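CREG-like beta-barrel domain-containing protein (Agrobacterium tumefaciens, PDB 3DNH) is of unknown function but has a CREG-like beta-barrel related to the FMN-binding pyridoxamine 5'-phosphate oxidase fold. Local coordinates at residues A[197-200]-A[201-204]; A[188-191]-A[192-196]; A[46-49]-A[50-53]. All coordinates share one frame; numbering follows the deposited sequence.

Interaction 1 of 3, residues A[197-200]-A[201-204]; sequences KGEA and SRLA
E199 and R202, three residues apart on the first turn of helix 199-206, are joined by charge alone. E199 OE2 stands 3.3 Å from R202 NE, above one face of the guanidinium and displaced toward its rim. Because OE2 lies well off the guanidinium plane, this salt bridge is purely electrostatic and lacks the directionality of a hydrogen bond. The two side chains slant across each other, with carboxylate and guanidinium planes 46° apart. The glutamate leaves CA away from the following turn, but a bend at chi2 (86°) swings OE2 back over the arginine. A carboxylate this close to the N-terminus of a helix would also be expected to interact favourably with the helix dipole.

Backbone hydrogen bonds make up the second group. R202 N donates to G198 O at 2.9 Å, L203 N to E199 O at 3.1 Å, and A204 N to A200 O at 2.8 Å: three successive i to i+4 links. G198, the N-cap residue, has a positive phi (89°), which suits glycine, and brings no side chain to the cap.

Close van der Waals contacts follow the same ladder. R202 CG packs against G198 O at 3.5 Å, and L203 CG lies 3.3 Å from E199 O. Beyond the turn, A200 and L203 rest on L226, while S201 and A204 touch W214. The buried S201 hydroxyl is hydrogen-bonded to T211 OG1. E199 and R202 also meet L255 near the C-terminus.

The whole is the opening turn of an amphipathic alpha-helix: a glycine at the N-cap, an i to i+3 ion pair on its more exposed side, A200 and L203 facing strand 223-227 of the three-stranded sheet, and S201 and A204 facing W214 in the loop before that sheet.

Interaction 2 of 3, residues A[188-191]-A[192-196]; sequences SEAT and RLNAI
E189 bends sharply at chi2 (-64°), R192 bends at chi2 and chi3 (-23°), and together these bends bring the two chains side by side, pointing the same way. The carboxylate meets the edge of the guanidinium, the two planes only 25° apart, in a two-pronged salt bridge. R192 NE donates to E189 OE2 at 3.1 Å, reaching that oxygen from above the carboxylate plane. The second prong, from R192 NH2 to E189 OE1, is modelled at 2.4 Å, so short that its exact length is doubtful, as is the unusual conformation of the arginine. One face of the guanidinium lies against L193, whose CG sits 3.9 Å above the plane.

Beneath the pair runs the helical backbone ladder: R192 N to S188 O and L193 N to E189 O, both 2.9 Å, then N194 N to A190 O at 2.8 Å. The last rung, A195 N to T191 O at 3.1 Å, is weak.

L193 packs on F247 and L251 of helix 244-254 and, with A190, on I216 of strand 215-220. N194 OD1 accepts from I216 N, and T191 OG1 is hydrogen-bonded to E187 O one turn back.

The arrangement is an i to i+3 salt bridge on the last turns of the amphipathic helix 180-194, whose inner side packs on a neighbouring helix and sheet edge.

Interaction 3 of 3, residues A[46-49]-A[50-53]; sequences TLDP and VSGY
D48 and the residues V50, S51, G52 and Y53 close the loop of a beta-hairpin that joins strands 41-47 and 54-63 of the barrel, through an Asx motif. The side-chain hydrogen bonds come first. D48 OD1 accepts from V50 N and from S51 N, each at 3.0 Å, on its anti side but from opposite faces of the carboxylate plane; the bond from S51 is almost straight (177°). Chi1 of D48 (-170°), which sets CG anti to the backbone N, turns OD1 toward the loop amides, and these, with T12 of the second subunit, restrain the carboxylate; OD2 has a long, weak ion pair with R81.

Backbone bonds then shut the turn. D48 N donates to Y53 O at 2.9 Å, and G52 N to D48 O at 3.2 Å. G52 has the positive phi (84°) that favours glycine. A weak bond from Y53 N to S51 OG spans 3.4 Å.

The second subunit packs against this turn: T12 OG1 of that chain is hydrogen-bonded to D48 OD1, V10 O of that chain to S51 OG, and L47 packs on L47 of the second subunit. The loop is thus part of the dimer interface. Within the turn, S51 OG sits between its own backbone N and carbonyl carbon, 3.2 Å from D48 CB.

Overall arrangement
Along the chain the order is interaction 3, interaction 2, interaction 1. Interactions 2 and 1 are close, with centres 11 Å apart: they lie on the successive helices 180-194 and 199-206, joined by a short connection, and touch where E199 CB packs 3.8 Å from L193 O. Both helices pack against the three-stranded antiparallel sheet 215-236. Interaction 3 lies on the other side of the chain's centre, with its centre 46 Å from each of theirs and nearest atoms about 32 Å away, in the first hairpin of the six-stranded barrel. One end of the chain's fold is therefore a helical layer on a small sheet, while the barrel end reaches the second subunit.

Interaction 1 of 3, residues A[197-200]-A[201-204]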
loop_
_atom_site.group_PDB
_atom_site.type_symbol
_atom_site.label_atom_id
_atom_site.label_comp_id
_atom_site.label_asym_id
_atom_site.label_seq_id
_atom_site.Cartn_x
_atom_site.Cartn_y
_atom_site.Cartn_z
ATOM N N LYS A 197 23.982 -9.532 22.402
ATOM C CA LYS A 197 23.808 -8.121 22.082
ATOM C C LYS A 197 24.460 -7.797 20.720
ATOM O O LYS A 197 25.636 -8.137 20.478
ATOM C CB LYS A 197 24.353 -7.252 23.200
ATOM C CG LYS A 197 24.183 -5.748 22.984
ATOM C CD LYS A 197 24.378 -5.033 24.260
ATOM C CE LYS A 197 24.278 -3.563 24.118
ATOM N NZ LYS A 197 24.478 -2.980 25.455
ATOM N N GLY A 198 23.672 -7.210 19.819
ATOM C CA GLY A 198 24.192 -6.723 18.548
ATOM C C GLY A 198 24.171 -7.778 17.472
ATOM O O GLY A 198 24.362 -7.445 16.285
ATOM N N GLU A 199 23.940 -9.040 17.845
ATOM C CA GLU A 199 24.045 -10.123 16.855
ATOM C C GLU A 199 22.925 -10.081 15.789
ATOM O O GLU A 199 23.200 -10.283 14.606
ATOM C CB GLU A 199 24.077 -11.497 17.509
ATOM C CG GLU A 199 24.741 -12.555 16.649
ATOM C CD GLU A 199 26.283 -12.595 16.834
ATOM O OE1 GLU A 199 26.803 -13.697 17.090
ATOM O OE2 GLU A 199 26.997 -11.548 16.759
ATOM N N ALA A 200 21.679 -9.806 16.191
ATOM C CA ALA A 200 20.571 -9.738 15.201
ATOM C C ALA A 200 20.836 -8.580 14.208
ATOM O O ALA A 200 20.604 -8.701 12.997
ATOM C CB ALA A 200 19.293 -9.552 15.891
ATOM N N SER A 201 21.353 -7.474 14.727
ATOM C CA SER A 201 21.693 -6.311 13.898
ATOM C C SER A 201 22.858 -6.619 12.934
ATOM O O SER A 201 22.794 -6.248 11.749
ATOM C CB SER A 201 21.988 -5.116 14.788
ATOM O OG SER A 201 22.202 -3.956 14.006
ATOM N N ARG A 202 23.871 -7.364 13.394
ATOM C CA ARG A 202 24.922 -7.870 12.484
ATOM C C ARG A 202 24.360 -8.706 11.327
ATOM O O ARG A 202 24.823 -8.588 10.179
ATOM C CB ARG A 202 26.010 -8.653 13.227
ATOM C CG ARG A 202 26.983 -7.740 13.960
ATOM C CD ARG A 202 27.851 -8.452 15.019
ATOM N NE ARG A 202 28.511 -9.656 14.503
ATOM C CZ ARG A 202 29.719 -10.098 14.881
ATOM N NH1 ARG A 202 30.203 -11.220 14.343
ATOM N NH2 ARG A 202 30.457 -9.421 15.770
ATOM N N LEU A 203 23.400 -9.561 11.634
ATOM C CA LEU A 203 22.735 -10.411 10.616
ATOM C C LEU A 203 21.892 -9.573 9.672
ATOM O O LEU A 203 21.890 -9.829 8.463
ATOM C CB LEU A 203 21.845 -11.493 11.262
ATOM C CG LEU A 203 22.526 -12.460 12.232
ATOM C CD1 LEU A 203 21.482 -13.331 12.922
ATOM C CD2 LEU A 203 23.553 -13.345 11.476
ATOM N N ALA A 204 21.199 -8.565 10.217
ATOM C CA ALA A 204 20.389 -7.690 9.384
ATOM C C ALA A 204 21.266 -6.885 8.409
ATOM O O ALA A 204 20.911 -6.718 7.235
ATOM C CB ALA A 204 19.543 -6.798 10.221
#

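Interaction 2 of 3, residues A[188-191]-A[192-196]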
loop_
_atom_site.group_PDB
_atom_site.type_symbol
_atom_site.label_atom_id
_atom_site.label_comp_id
_atom_site.label_asym_id
_atom_site.label_seq_id
_atom_site.Cartn_x
_atom_site.Cartn_y
_atom_site.Cartn_z
ATOM N N SER A 188 14.206 -21.693 20.194
ATOM C CA SER A 188 15.240 -21.521 21.205
ATOM C C SER A 188 16.546 -20.993 20.600
ATOM O O SER A 188 17.280 -20.265 21.269
ATOM C CB SER A 188 15.476 -22.818 21.973
ATOM O OG SER A 188 15.923 -23.811 21.080
ATOM N N GLU A 189 16.834 -21.332 19.347
ATOM C CA GLU A 189 17.952 -20.664 18.660
ATOM C C GLU A 189 17.734 -19.162 18.466
ATOM O O GLU A 189 18.650 -18.388 18.714
ATOM C CB GLU A 189 18.292 -21.335 17.335
ATOM C CG GLU A 189 18.986 -22.666 17.530
ATOM C CD GLU A 189 20.330 -22.501 18.206
ATOM O OE1 GLU A 189 21.298 -22.136 17.514
ATOM O OE2 GLU A 189 20.424 -22.716 19.426
ATOM N N ALA A 190 16.522 -18.748 18.071
ATOM C CA ALA A 190 16.195 -17.313 17.938
ATOM C C ALA A 190 16.436 -16.588 19.265
ATOM O O ALA A 190 17.066 -15.529 19.295
ATOM C CB ALA A 190 14.708 -17.115 17.478
ATOM N N THR A 191 15.913 -17.160 20.351
ATOM C CA THR A 191 16.072 -16.620 21.688
ATOM C C THR A 191 17.542 -16.518 22.075
ATOM O O THR A 191 17.982 -15.492 22.604
ATOM C CB THR A 191 15.337 -17.489 22.739
ATOM O OG1 THR A 191 13.978 -17.626 22.351
ATOM C CG2 THR A 191 15.378 -16.869 24.117
ATOM N N ARG A 192 18.275 -17.572 21.793
ATOM C CA ARG A 192 19.682 -17.651 22.076
ATOM C C ARG A 192 20.428 -16.536 21.408
ATOM O O ARG A 192 21.144 -15.826 22.033
ATOM C CB ARG A 192 20.246 -18.965 21.574
ATOM C CG ARG A 192 21.207 -19.623 22.501
ATOM C CD ARG A 192 22.420 -20.212 21.868
ATOM N NE ARG A 192 22.294 -20.549 20.480
ATOM C CZ ARG A 192 23.169 -20.218 19.560
ATOM N NH1 ARG A 192 24.236 -19.572 19.878
ATOM N NH2 ARG A 192 22.960 -20.546 18.328
ATOM N N LEU A 193 20.251 -16.434 20.111
ATOM C CA LEU A 193 20.898 -15.443 19.272
ATOM C C LEU A 193 20.486 -14.020 19.579
ATOM O O LEU A 193 21.344 -13.133 19.552
ATOM C CB LEU A 193 20.666 -15.736 17.773
ATOM C CG LEU A 193 21.386 -17.026 17.336
ATOM C CD1 LEU A 193 21.005 -17.434 15.915
ATOM C CD2 LEU A 193 22.901 -16.808 17.514
ATOM N N ASN A 194 19.199 -13.803 19.864
ATOM C CA ASN A 194 18.699 -12.479 20.257
ATOM C C ASN A 194 19.298 -12.023 21.560
ATOM O O ASN A 194 19.310 -10.825 21.842
ATOM C CB ASN A 194 17.138 -12.407 20.338
ATOM C CG ASN A 194 16.471 -12.373 18.971
ATOM O OD1 ASN A 194 17.036 -11.843 18.024
ATOM N ND2 ASN A 194 15.266 -12.983 18.844
ATOM N N ALA A 195 19.787 -12.949 22.379
ATOM C CA ALA A 195 20.432 -12.597 23.653
ATOM C C ALA A 195 21.900 -12.186 23.479
ATOM O O ALA A 195 22.554 -11.705 24.431
ATOM C CB ALA A 195 20.302 -13.785 24.670
ATOM N N ILE A 196 22.436 -12.366 22.269
ATOM C CA ILE A 196 23.811 -11.924 22.017
ATOM C C ILE A 196 23.628 -10.480 21.547
ATOM O O ILE A 196 23.111 -10.244 20.471
ATOM C CB ILE A 196 24.585 -12.820 20.979
ATOM C CG1 ILE A 196 24.606 -14.288 21.454
ATOM C CG2 ILE A 196 26.047 -12.297 20.753
ATOM C CD1 ILE A 196 25.261 -15.318 20.434
#

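Interaction 3 of 3, residues A[46-49]-A[50-53]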
loop_
_atom_site.group_PDB
_atom_site.type_symbol
_atom_site.label_atom_id
_atom_site.label_comp_id
_atom_site.label_asym_id
_atom_site.label_seq_id
_atom_site.Cartn_x
_atom_site.Cartn_y
_atom_site.Cartn_z
ATOM N N THR A 46 -11.015 -7.483 -1.046
ATOM C CA THR A 46 -12.061 -8.308 -0.521
ATOM C C THR A 46 -13.242 -8.031 -1.486
ATOM O O THR A 46 -13.190 -7.081 -2.289
ATOM C CB THR A 46 -12.168 -7.759 0.919
ATOM O OG1 THR A 46 -11.698 -8.678 1.923
ATOM C CG2 THR A 46 -13.297 -6.891 1.249
ATOM N N LEU A 47 -14.280 -8.865 -1.449
ATOM C CA LEU A 47 -15.435 -8.666 -2.340
ATOM C C LEU A 47 -16.691 -8.263 -1.578
ATOM O O LEU A 47 -17.045 -8.873 -0.560
ATOM C CB LEU A 47 -15.721 -9.922 -3.191
ATOM C CG LEU A 47 -14.680 -10.455 -4.202
ATOM C CD1 LEU A 47 -15.133 -11.830 -4.747
ATOM C CD2 LEU A 47 -14.441 -9.479 -5.373
ATOM N N ASP A 48 -17.382 -7.249 -2.086
ATOM C CA ASP A 48 -18.630 -6.852 -1.500
ATOM C C ASP A 48 -19.719 -7.877 -1.835
ATOM O O ASP A 48 -19.901 -8.247 -3.000
ATOM C CB ASP A 48 -19.020 -5.455 -1.913
ATOM C CG ASP A 48 -20.190 -4.931 -1.112
ATOM O OD1 ASP A 48 -21.346 -5.317 -1.417
ATOM O OD2 ASP A 48 -19.952 -4.155 -0.159
ATOM N N PRO A 49 -20.433 -8.364 -0.800
ATOM C CA PRO A 49 -21.461 -9.403 -1.004
ATOM C C PRO A 49 -22.685 -9.030 -1.842
ATOM O O PRO A 49 -23.360 -9.931 -2.345
ATOM C CB PRO A 49 -21.877 -9.782 0.412
ATOM C CG PRO A 49 -21.437 -8.694 1.274
ATOM C CD PRO A 49 -20.265 -8.023 0.622
ATOM N N VAL A 50 -23.020 -7.742 -1.948
ATOM C CA VAL A 50 -24.227 -7.310 -2.671
ATOM C C VAL A 50 -23.847 -6.687 -4.012
ATOM O O VAL A 50 -24.399 -7.034 -5.057
ATOM C CB VAL A 50 -25.101 -6.277 -1.845
ATOM C CG1 VAL A 50 -26.338 -5.820 -2.628
ATOM C CG2 VAL A 50 -25.532 -6.850 -0.492
ATOM N N SER A 51 -22.884 -5.769 -3.972
ATOM C CA SER A 51 -22.578 -4.941 -5.134
ATOM C C SER A 51 -21.646 -5.646 -6.104
ATOM O O SER A 51 -21.675 -5.383 -7.290
ATOM C CB SER A 51 -22.000 -3.595 -4.702
ATOM O OG SER A 51 -20.750 -3.774 -4.044
ATOM N N GLY A 52 -20.809 -6.530 -5.587
ATOM C CA GLY A 52 -19.880 -7.294 -6.414
ATOM C C GLY A 52 -18.618 -6.504 -6.700
ATOM O O GLY A 52 -17.662 -7.046 -7.253
ATOM N N TYR A 53 -18.615 -5.227 -6.311
ATOM C CA TYR A 53 -17.413 -4.387 -6.367
ATOM C C TYR A 53 -16.317 -4.947 -5.436
ATOM O O TYR A 53 -16.635 -5.570 -4.374
ATOM C CB TYR A 53 -17.718 -2.947 -5.919
ATOM C CG TYR A 53 -18.441 -2.055 -6.916
ATOM C CD1 TYR A 53 -17.794 -0.971 -7.497
ATOM C CD2 TYR A 53 -19.757 -2.307 -7.270
ATOM C CE1 TYR A 53 -18.457 -0.143 -8.401
ATOM C CE2 TYR A 53 -20.444 -1.486 -8.172
ATOM C CZ TYR A 53 -19.771 -0.412 -8.735
ATOM O OH TYR A 53 -20.409 0.388 -9.618
#